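Enoyl-CoA hydratase/isomerase family protein (Bacillus anthracis, PDB 3KQF) probably catalyses the reversible hydration of 2-enoyl-CoA thioesters to 3-hydroxyacyl-CoA, as expected of an enoyl-CoA hydratase of the crotonase superfamily. Local coordinates at residues L45-I48 with N49-N53; A77-N80 with E81-R85; I91-T94 with M95-E99; R171-S174 with A175-K179. One frame throughout, in Å; residues are numbered along the deposited sequence. Where two conformers were deposited one is given.

Contact 1 (L45-I48 with N49-N53); sequences LTQI and NEEAN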
loop_
_atom_site.group_PDB
_atom_site.type_symbol
_atom_site.label_atom_id
_atom_site.label_comp_id
_atom_site.label_asym_id
_atom_site.label_seq_id
_atom_site.Cartn_x
_atom_site.Cartn_y
_atom_site.Cartn_z
ATOM N N LEU A 45 -21.378 -4.983 -20.685
ATOM C CA LEU A 45 -20.012 -5.414 -20.325
ATOM C C LEU A 45 -19.593 -6.642 -21.177
ATOM O O LEU A 45 -18.445 -6.736 -21.612
ATOM C CB LEU A 45 -19.915 -5.693 -18.829
ATOM C CG LEU A 45 -19.977 -4.429 -17.949
ATOM C CD1 LEU A 45 -20.084 -4.771 -16.469
ATOM C CD2 LEU A 45 -18.772 -3.515 -18.199
ATOM N N THR A 46 -20.535 -7.553 -21.431
ATOM C CA THR A 46 -20.275 -8.748 -22.262
ATOM C C THR A 46 -19.944 -8.361 -23.692
ATOM O O THR A 46 -19.108 -8.998 -24.334
ATOM C CB THR A 46 -21.474 -9.711 -22.278
ATOM O OG1 THR A 46 -21.776 -10.104 -20.944
ATOM C CG2 THR A 46 -21.187 -10.970 -23.121
ATOM N N GLN A 47 -20.613 -7.330 -24.198
ATOM C CA GLN A 47 -20.363 -6.846 -25.555
ATOM C C GLN A 47 -18.973 -6.190 -25.647
ATOM O O GLN A 47 -18.168 -6.541 -26.494
ATOM C CB GLN A 47 -21.477 -5.871 -25.968
ATOM C CG GLN A 47 -21.348 -5.304 -27.377
ATOM C CD GLN A 47 -22.640 -4.644 -27.878
ATOM O OE1 GLN A 47 -23.563 -4.372 -27.102
ATOM N NE2 GLN A 47 -22.701 -4.383 -29.187
ATOM N N ILE A 48 -18.689 -5.267 -24.740
ATOM C CA ILE A 48 -17.402 -4.562 -24.712
ATOM C C ILE A 48 -16.215 -5.523 -24.539
ATOM O O ILE A 48 -15.148 -5.325 -25.134
ATOM C CB ILE A 48 -17.397 -3.486 -23.612
ATOM C CG1 ILE A 48 -18.433 -2.407 -23.942
ATOM C CG2 ILE A 48 -15.998 -2.860 -23.487
ATOM C CD1 ILE A 48 -18.772 -1.485 -22.769
ATOM N N ASN A 49 -16.428 -6.590 -23.770
ATOM C CA ASN A 49 -15.409 -7.601 -23.550
ATOM C C ASN A 49 -14.856 -8.178 -24.881
ATOM O O ASN A 49 -13.680 -8.553 -24.957
ATOM C CB ASN A 49 -15.987 -8.717 -22.658
ATOM C CG ASN A 49 -14.930 -9.621 -22.099
ATOM O OD1 ASN A 49 -14.201 -9.235 -21.182
ATOM N ND2 ASN A 49 -14.896 -10.865 -22.571
ATOM N N GLU A 50 -15.706 -8.217 -25.910
ATOM C CA GLU A 50 -15.343 -8.751 -27.223
ATOM C C GLU A 50 -15.078 -7.681 -28.289
ATOM O O GLU A 50 -14.931 -8.004 -29.467
ATOM C CB GLU A 50 -16.456 -9.694 -27.704
ATOM C CG GLU A 50 -16.664 -10.890 -26.790
ATOM C CD GLU A 50 -15.488 -11.850 -26.805
ATOM O OE1 GLU A 50 -15.107 -12.317 -27.902
ATOM O OE2 GLU A 50 -14.970 -12.173 -25.717
ATOM N N GLU A 51 -15.004 -6.419 -27.880
ATOM C CA GLU A 51 -14.755 -5.321 -28.823
ATOM C C GLU A 51 -13.270 -4.984 -28.959
ATOM O O GLU A 51 -12.713 -4.273 -28.135
ATOM C CB GLU A 51 -15.533 -4.066 -28.423
ATOM C CG GLU A 51 -17.017 -4.116 -28.741
ATOM C CD GLU A 51 -17.766 -2.874 -28.256
ATOM O OE1 GLU A 51 -17.136 -1.975 -27.647
ATOM O OE2 GLU A 51 -18.989 -2.802 -28.477
ATOM N N ALA A 52 -12.644 -5.497 -30.015
ATOM C CA ALA A 52 -11.241 -5.220 -30.303
ATOM C C ALA A 52 -10.968 -3.735 -30.661
ATOM O O ALA A 52 -9.855 -3.234 -30.457
ATOM C CB ALA A 52 -10.760 -6.135 -31.437
ATOM N N ASN A 53 -11.978 -3.049 -31.191
ATOM C CA ASN A 53 -11.844 -1.641 -31.573
ATOM C C ASN A 53 -11.939 -0.703 -30.360
ATOM O O ASN A 53 -11.543 0.463 -30.436
ATOM C CB ASN A 53 -12.926 -1.276 -32.591
ATOM C CG ASN A 53 -12.746 0.114 -33.170
ATOM O OD1 ASN A 53 -11.636 0.651 -33.207
ATOM N ND2 ASN A 53 -13.839 0.696 -33.650
HETATM O O HOH W 1 -18.057 -11.393 -23.411
#
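E51 folds back over the last turn of helix 35-49 and touches Q47 and I48 along its whole length. Its CB lies 3.5 Å from I48 O, and CG is equally close to Q47 O. With CG beside the backbone N (chi1 -76°) and the chain extended beyond it, the carboxylate is carried back along the helix. CD then sits 3.9 Å from I48 CA. At the tip the two oxygens diverge: OE1 faces I48 CG1, whereas OE2 rests 3.6 Å from Q47 CG, with the Q47 amide plane turned 70° from the carboxylate. OE1 is hydrogen-bonded to T54 OG1, and OE2 has a weak bond from Y14 OH. This is the exit of the helix in a beta-alpha-beta crossover, between the parallel neighbours strand 19-24 and strand 56-61. The backbone bonding changes there from i-4 to i-3: N49 N reaches L45 O, but E50 N bonds to Q47 O and E51 N to I48 O at 3.0 Å. I48 O also accepts from Q103 NE2. On the solvent side, a water donates to T46 O at 2.8 Å and weakly accepts from N49 ND2.

Contact 2 (A77-N80 with E81-R85); sequences AGMN and EEQVR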
loop_
_atom_site.group_PDB
_atom_site.type_symbol
_atom_site.label_atom_id
_atom_site.label_comp_id
_atom_site.label_asym_id
_atom_site.label_seq_id
_atom_site.Cartn_x
_atom_site.Cartn_y
_atom_site.Cartn_z
ATOM N N ALA A 77 -35.661 -3.573 0.445
ATOM C CA ALA A 77 -36.611 -3.681 1.567
ATOM C C ALA A 77 -37.593 -4.836 1.461
ATOM O O ALA A 77 -38.328 -4.971 0.476
ATOM C CB ALA A 77 -37.383 -2.365 1.762
ATOM N N GLY A 78 -37.596 -5.669 2.497
ATOM C CA GLY A 78 -38.498 -6.812 2.571
ATOM C C GLY A 78 -38.108 -8.049 1.780
ATOM O O GLY A 78 -38.830 -9.037 1.802
HETATM N N MSE A 79 -36.976 -8.015 1.078
HETATM C CA MSE A 79 -36.545 -9.183 0.312
HETATM C C MSE A 79 -36.344 -10.369 1.241
HETATM O O MSE A 79 -35.846 -10.214 2.365
HETATM C CB MSE A 79 -35.229 -8.923 -0.424
HETATM C CG MSE A 79 -35.324 -8.227 -1.754
HETATM SE SE MSE A 79 -33.541 -8.201 -2.589
HETATM C CE MSE A 79 -34.081 -7.628 -4.366
ATOM N N ASN A 80 -36.742 -11.552 0.791
ATOM C CA ASN A 80 -36.516 -12.740 1.597
ATOM C C ASN A 80 -35.054 -13.170 1.420
ATOM O O ASN A 80 -34.308 -12.627 0.582
ATOM C CB ASN A 80 -37.523 -13.858 1.282
ATOM C CG ASN A 80 -37.401 -14.389 -0.126
ATOM O OD1 ASN A 80 -36.352 -14.286 -0.755
ATOM N ND2 ASN A 80 -38.477 -15.003 -0.617
ATOM N N GLU A 81 -34.641 -14.121 2.236
ATOM C CA GLU A 81 -33.277 -14.615 2.258
ATOM C C GLU A 81 -32.686 -14.964 0.886
ATOM O O GLU A 81 -31.557 -14.560 0.556
ATOM C CB GLU A 81 -33.279 -15.847 3.164
ATOM C CG GLU A 81 -31.990 -16.500 3.381
ATOM C CD GLU A 81 -32.151 -17.785 4.191
ATOM O OE1 GLU A 81 -31.132 -18.400 4.526
ATOM O OE2 GLU A 81 -33.302 -18.171 4.493
ATOM N N GLU A 82 -33.445 -15.695 0.084
ATOM C CA GLU A 82 -32.986 -16.114 -1.239
ATOM C C GLU A 82 -32.837 -14.893 -2.128
ATOM O O GLU A 82 -31.883 -14.786 -2.897
ATOM C CB GLU A 82 -33.950 -17.115 -1.872
ATOM C CG GLU A 82 -34.100 -18.427 -1.088
ATOM C CD GLU A 82 -34.920 -18.303 0.198
ATOM O OE1 GLU A 82 -35.855 -17.472 0.249
ATOM O OE2 GLU A 82 -34.655 -19.077 1.153
ATOM N N GLN A 83 -33.766 -13.956 -2.006
ATOM C CA GLN A 83 -33.686 -12.726 -2.787
ATOM C C GLN A 83 -32.439 -11.899 -2.447
ATOM O O GLN A 83 -31.764 -11.376 -3.348
ATOM C CB GLN A 83 -34.948 -11.883 -2.626
ATOM C CG GLN A 83 -36.142 -12.358 -3.433
ATOM C CD GLN A 83 -37.297 -11.398 -3.271
ATOM O OE1 GLN A 83 -37.913 -11.342 -2.223
ATOM N NE2 GLN A 83 -37.545 -10.588 -4.294
ATOM N N VAL A 84 -32.136 -11.766 -1.162
ATOM C CA VAL A 84 -30.953 -11.016 -0.739
ATOM C C VAL A 84 -29.669 -11.630 -1.344
ATOM O O VAL A 84 -28.855 -10.927 -1.919
ATOM C CB VAL A 84 -30.834 -10.970 0.792
ATOM C CG1 VAL A 84 -29.519 -10.295 1.212
ATOM C CG2 VAL A 84 -32.042 -10.243 1.395
ATOM N N ARG A 85 -29.506 -12.943 -1.221
ATOM C CA ARG A 85 -28.328 -13.614 -1.772
ATOM C C ARG A 85 -28.187 -13.415 -3.277
ATOM O O ARG A 85 -27.082 -13.217 -3.772
ATOM C CB ARG A 85 -28.332 -15.109 -1.450
ATOM C CG ARG A 85 -28.224 -15.401 0.008
ATOM C CD ARG A 85 -27.915 -16.863 0.251
ATOM N NE ARG A 85 -27.917 -17.143 1.674
ATOM C CZ ARG A 85 -28.914 -17.712 2.329
ATOM N NH1 ARG A 85 -30.006 -18.127 1.687
ATOM N NH2 ARG A 85 -28.796 -17.909 3.635
#
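The carboxamide planes of N80 and Q83 stand 75° apart, and each group serves the other residue's backbone. N80 OD1 accepts from Q83 N at 2.9 Å, with the donor almost in line with the CG-OD1 bond. In return, Q83 OE1 takes N80 N at 3.2 Å, the donor tilted from the amide plane. The third flat group, the E82 carboxylate, brings OE1 to 3.4 Å from N80 OD1, a meeting of two acceptors that is no bond. A fourth, the R85 guanidinium, has E81 OE1 at its edge in a salt bridge one turn along. The reciprocal N80-Q83 bonds make a capping box, with N80 as N-cap. Its first torsion (chi1 64°) puts CG between the backbone N and the carbonyl carbon, from where OD1 reaches Q83 N in the first turn. Just before the cap, selenomethionine M79 lays CB 3.9 Å from V84 CG2, the pairing of a hydrophobic staple. The cap starts helix 81-99 directly after the loop that follows helix 73-76. Its E81 and R85 side meets a second subunit, where R85 forms a salt bridge with E239 and E81 packs on I242, both on helix 227-242.

Contact 3 (I91-T94 with M95-E99); sequences IRTT and MEMVE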
loop_
_atom_site.group_PDB
_atom_site.type_symbol
_atom_site.label_atom_id
_atom_site.label_comp_id
_atom_site.label_asym_id
_atom_site.label_seq_id
_atom_site.Cartn_x
_atom_site.Cartn_y
_atom_site.Cartn_z
ATOM N N ILE A 91 -24.724 -7.898 -7.845
ATOM C CA ILE A 91 -23.828 -6.754 -7.694
ATOM C C ILE A 91 -22.369 -7.216 -7.723
ATOM O O ILE A 91 -21.573 -6.685 -8.486
ATOM C CB ILE A 91 -24.051 -5.947 -6.398
ATOM C CG1 ILE A 91 -25.471 -5.398 -6.328
ATOM C CG2 ILE A 91 -23.100 -4.747 -6.354
ATOM C CD1 ILE A 91 -25.685 -4.464 -5.147
ATOM N N ARG A 92 -22.024 -8.243 -6.955
ATOM C CA ARG A 92 -20.615 -8.641 -6.920
ATOM C C ARG A 92 -20.132 -9.168 -8.279
ATOM O O ARG A 92 -19.013 -8.864 -8.686
ATOM C CB ARG A 92 -20.290 -9.605 -5.765
ATOM C CG ARG A 92 -20.596 -11.039 -5.965
ATOM C CD ARG A 92 -19.893 -11.853 -4.851
ATOM N NE ARG A 92 -20.265 -11.380 -3.517
ATOM C CZ ARG A 92 -21.289 -11.829 -2.795
ATOM N NH1 ARG A 92 -22.078 -12.805 -3.248
ATOM N NH2 ARG A 92 -21.522 -11.300 -1.598
ATOM N N THR A 93 -20.995 -9.891 -8.999
ATOM C CA THR A 93 -20.654 -10.412 -10.333
ATOM C C THR A 93 -20.396 -9.267 -11.318
ATOM O O THR A 93 -19.488 -9.323 -12.147
ATOM C CB THR A 93 -21.773 -11.306 -10.868
ATOM O OG1 THR A 93 -21.831 -12.490 -10.063
ATOM C CG2 THR A 93 -21.515 -11.723 -12.316
ATOM N N THR A 94 -21.210 -8.232 -11.229
ATOM C CA THR A 94 -21.043 -7.064 -12.098
ATOM C C THR A 94 -19.670 -6.399 -11.857
ATOM O O THR A 94 -18.973 -6.020 -12.808
ATOM C CB THR A 94 -22.188 -6.077 -11.866
ATOM O OG1 THR A 94 -23.430 -6.764 -12.035
ATOM C CG2 THR A 94 -22.094 -4.901 -12.852
HETATM N N MSE A 95 -19.284 -6.257 -10.588
HETATM C CA MSE A 95 -17.986 -5.685 -10.243
HETATM C C MSE A 95 -16.847 -6.515 -10.859
HETATM O O MSE A 95 -15.897 -5.965 -11.400
HETATM C CB MSE A 95 -17.778 -5.604 -8.730
HETATM C CG MSE A 95 -18.870 -4.894 -7.957
HETATM SE SE MSE A 95 -19.274 -3.153 -8.696
HETATM C CE MSE A 95 -20.631 -2.530 -7.447
ATOM N N GLU A 96 -16.938 -7.833 -10.764
ATOM C CA GLU A 96 -15.920 -8.707 -11.344
ATOM C C GLU A 96 -15.816 -8.516 -12.850
ATOM O O GLU A 96 -14.727 -8.509 -13.398
ATOM C CB GLU A 96 -16.211 -10.166 -11.024
ATOM C CG GLU A 96 -16.096 -10.446 -9.548
ATOM C CD GLU A 96 -16.521 -11.841 -9.185
ATOM O OE1 GLU A 96 -17.539 -12.325 -9.740
ATOM O OE2 GLU A 96 -15.858 -12.431 -8.306
HETATM N N MSE A 97 -16.956 -8.353 -13.517
HETATM C CA MSE A 97 -16.952 -8.156 -14.965
HETATM C C MSE A 97 -16.285 -6.836 -15.363
HETATM O O MSE A 97 -15.596 -6.773 -16.391
HETATM C CB MSE A 97 -18.375 -8.246 -15.521
HETATM C CG MSE A 97 -19.033 -9.606 -15.339
HETATM SE SE MSE A 97 -20.878 -9.584 -16.030
HETATM C CE MSE A 97 -20.407 -9.204 -17.835
ATOM N N VAL A 98 -16.484 -5.785 -14.556
ATOM C CA VAL A 98 -15.838 -4.486 -14.820
ATOM C C VAL A 98 -14.344 -4.652 -14.668
ATOM O O VAL A 98 -13.566 -4.258 -15.537
ATOM C CB VAL A 98 -16.277 -3.386 -13.808
ATOM C CG1 VAL A 98 -15.366 -2.124 -13.948
ATOM C CG2 VAL A 98 -17.731 -3.041 -13.988
ATOM N N GLU A 99 -13.949 -5.273 -13.565
ATOM C CA GLU A 99 -12.553 -5.454 -13.245
ATOM C C GLU A 99 -11.830 -6.295 -14.293
ATOM O O GLU A 99 -10.699 -5.979 -14.659
ATOM C CB GLU A 99 -12.420 -6.078 -11.856
ATOM C CG GLU A 99 -11.052 -5.956 -11.259
ATOM C CD GLU A 99 -11.029 -6.327 -9.790
ATOM O OE1 GLU A 99 -10.529 -5.507 -8.980
ATOM O OE2 GLU A 99 -11.541 -7.414 -9.441
#
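I91 and selenomethionine M95 lie side by side one helical turn apart, and I91 CG2 meets M95 CE at 3.5 Å, tighter than usual for two carbons. In M95, CG beside the backbone N (chi1 -53°) starts the chain back along the helix, and the extended chi3 (-178°) carries CE to I91 CG2, while CG rests 3.3 Å from I91 O. E96, M97 and V98 cover carbonyls of the first turn with their aliphatic parts: E96 CG lies 3.4 Å from R92 O, M97 CG 3.2 Å from T93 O and V98 CG2 3.4 Å from T94 O. Beneath them run the i-4 backbone bonds of a regular alpha-helix, M95 N bonding to I91 O at 3.1 Å.

The next shell packs round this part of helix 81-99. I91 packs on L38 of helix 35-49 and M95 on L120 of helix 116-123, while R92 and E96 face K235 and L231 of a second subunit. T94 OG1 is hydrogen-bonded to M90 O and to Q42 NE2, and T93 OG1 to S89 O. The chemistry is therefore divided by face. The buried side relies on apolar contact and a hydroxyl satisfied by a carbonyl and an amide; on the subunit side, R92 NE and E96 OE2 are 6.6 Å apart, so any attraction is probably weak, and R92 NH2 bonds weakly to G147 O.

Contact 4 (R171-S174 with A175-K179); sequences RRIS and AQEAK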
loop_
_atom_site.group_PDB
_atom_site.type_symbol
_atom_site.label_atom_id
_atom_site.label_comp_id
_atom_site.label_asym_id
_atom_site.label_seq_id
_atom_site.Cartn_x
_atom_site.Cartn_y
_atom_site.Cartn_z
ATOM N N ARG A 171 -18.177 6.380 7.463
ATOM C CA ARG A 171 -18.238 7.823 7.238
ATOM C C ARG A 171 -18.062 8.242 5.789
ATOM O O ARG A 171 -17.422 7.543 4.998
ATOM C CB ARG A 171 -17.229 8.550 8.128
ATOM C CG ARG A 171 -15.762 8.428 7.689
ATOM C CD ARG A 171 -14.804 8.928 8.753
ATOM N NE ARG A 171 -13.417 8.882 8.302
ATOM C CZ ARG A 171 -12.770 9.901 7.732
ATOM N NH1 ARG A 171 -13.354 11.088 7.580
ATOM N NH2 ARG A 171 -11.515 9.739 7.319
ATOM N N ARG A 172 -18.647 9.391 5.445
ATOM C CA ARG A 172 -18.534 9.936 4.102
ATOM C C ARG A 172 -17.342 10.889 4.080
ATOM O O ARG A 172 -17.131 11.664 5.028
ATOM C CB ARG A 172 -19.769 10.735 3.686
ATOM C CG ARG A 172 -21.078 10.015 3.686
ATOM C CD ARG A 172 -22.120 10.975 3.107
ATOM N NE ARG A 172 -23.454 10.403 3.026
ATOM C CZ ARG A 172 -24.448 10.923 2.306
ATOM N NH1 ARG A 172 -24.254 11.995 1.560
ATOM N NH2 ARG A 172 -25.628 10.334 2.295
ATOM N N ILE A 173 -16.593 10.859 2.981
ATOM C CA ILE A 173 -15.425 11.710 2.833
ATOM C C ILE A 173 -15.513 12.515 1.530
ATOM O O ILE A 173 -16.183 12.100 0.576
ATOM C CB ILE A 173 -14.143 10.873 2.896
ATOM C CG1 ILE A 173 -14.031 9.947 1.669
ATOM C CG2 ILE A 173 -14.117 10.032 4.217
ATOM C CD1 ILE A 173 -12.733 9.162 1.625
ATOM N N SER A 174 -14.876 13.681 1.509
ATOM C CA SER A 174 -14.881 14.547 0.338
ATOM C C SER A 174 -13.943 14.006 -0.722
ATOM O O SER A 174 -13.110 13.168 -0.449
ATOM C CB SER A 174 -14.400 15.937 0.703
ATOM O OG SER A 174 -13.030 15.910 1.087
ATOM N N ALA A 175 -14.035 14.567 -1.918
ATOM C CA ALA A 175 -13.153 14.165 -3.009
ATOM C C ALA A 175 -11.697 14.481 -2.650
ATOM O O ALA A 175 -10.786 13.736 -3.008
ATOM C CB ALA A 175 -13.552 14.893 -4.277
ATOM N N GLN A 176 -11.507 15.598 -1.948
ATOM C CA GLN A 176 -10.196 16.088 -1.523
ATOM C C GLN A 176 -9.548 15.112 -0.557
ATOM O O GLN A 176 -8.350 14.811 -0.672
ATOM C CB GLN A 176 -10.326 17.477 -0.857
ATOM C CG GLN A 176 -10.685 18.623 -1.797
ATOM C CD GLN A 176 -12.111 18.577 -2.385
ATOM O OE1 GLN A 176 -13.037 17.994 -1.808
ATOM N NE2 GLN A 176 -12.289 19.242 -3.526
ATOM N N GLU A 177 -10.348 14.623 0.393
ATOM C CA GLU A 177 -9.896 13.653 1.366
ATOM C C GLU A 177 -9.587 12.353 0.660
ATOM O O GLU A 177 -8.566 11.719 0.928
ATOM C CB GLU A 177 -10.942 13.453 2.476
ATOM C CG GLU A 177 -11.065 14.684 3.381
ATOM C CD GLU A 177 -12.242 14.660 4.348
ATOM O OE1 GLU A 177 -13.275 14.029 4.064
ATOM O OE2 GLU A 177 -12.156 15.367 5.373
ATOM N N ALA A 178 -10.462 11.954 -0.259
ATOM C CA ALA A 178 -10.225 10.737 -1.038
ATOM C C ALA A 178 -8.880 10.817 -1.769
ATOM O O ALA A 178 -8.144 9.826 -1.826
ATOM C CB ALA A 178 -11.332 10.515 -2.026
ATOM N N LYS A 179 -8.577 11.983 -2.344
ATOM C CA LYS A 179 -7.313 12.178 -3.062
ATOM C C LYS A 179 -6.127 12.045 -2.108
ATOM O O LYS A 179 -5.142 11.398 -2.434
ATOM C CB LYS A 179 -7.239 13.527 -3.763
ATOM C CG LYS A 179 -6.153 13.520 -4.846
ATOM C CD LYS A 179 -5.784 14.876 -5.361
ATOM C CE LYS A 179 -4.803 14.711 -6.529
ATOM N NZ LYS A 179 -3.769 13.652 -6.246
#
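S174 and E177 hold each other from both ends across the start of helix 175-181. S174 OG accepts from E177 N at 3.1 Å, and E177 OE1 takes S174 N at 3.0 Å. These reciprocal bonds form a capping box, with S174 as N-cap. The serine hydroxyl sits between its backbone N and carbonyl carbon (chi1 66°), turned toward the first helical turn. E177 OE1 is met on its anti side, 31° out of the carboxylate plane. The rest of the E177 side chain is close as well: CG comes within 3.3 Å of S174 OG, and OE1 lies 3.5 Å from I173 CB. I173 reaches past the cap to bring CD1 to 4.1 Å from A178 CB, a hydrophobic staple that spans the box on its buried side.

The solvent side is looser. There Q176 OE1 leans against S174 CB at 3.5 Å, its amide nitrogen being bonded to E131 O. R171 is loosely placed toward E177, NH1 staying 4.6 Å from OE1, beyond a salt bridge, but it is held elsewhere: one guanidinium face covers I173 CG2, and NH2 forms a salt bridge with E165 and a hydrogen bond with the hydroxyl of Y181.

Around the cap, strand 173-174 pairs antiparallel with strand 134-136 through I173 and L135, helix 160-169 brings L166 against I173, and K179 forms a salt bridge with E180 of the third subunit.

Overall arrangement
Contacts 2 and 4 solve the same problem at two helix starts: each joins a capping box to a hydrophobic staple, with an amide pair in one and a serine-glutamate pair in the other. Contact 1 treats a helix exit instead, through backbone bonds that span three residues instead of four and a folded-back glutamate. Contact 3 is mid-helix and lies nearest the chain centre, about 10 Å away; contact 2, on the same helix 81-99, lies about 27 Å out at the surface. Helices 35-49 and 81-99 join where L45 CB packs 3.7 Å from M97 CE, so contacts 1 and 3 touch. Contacts 2, 3 and 4 all reach the second subunit, contact 4 also the third, while contact 1 touches neither.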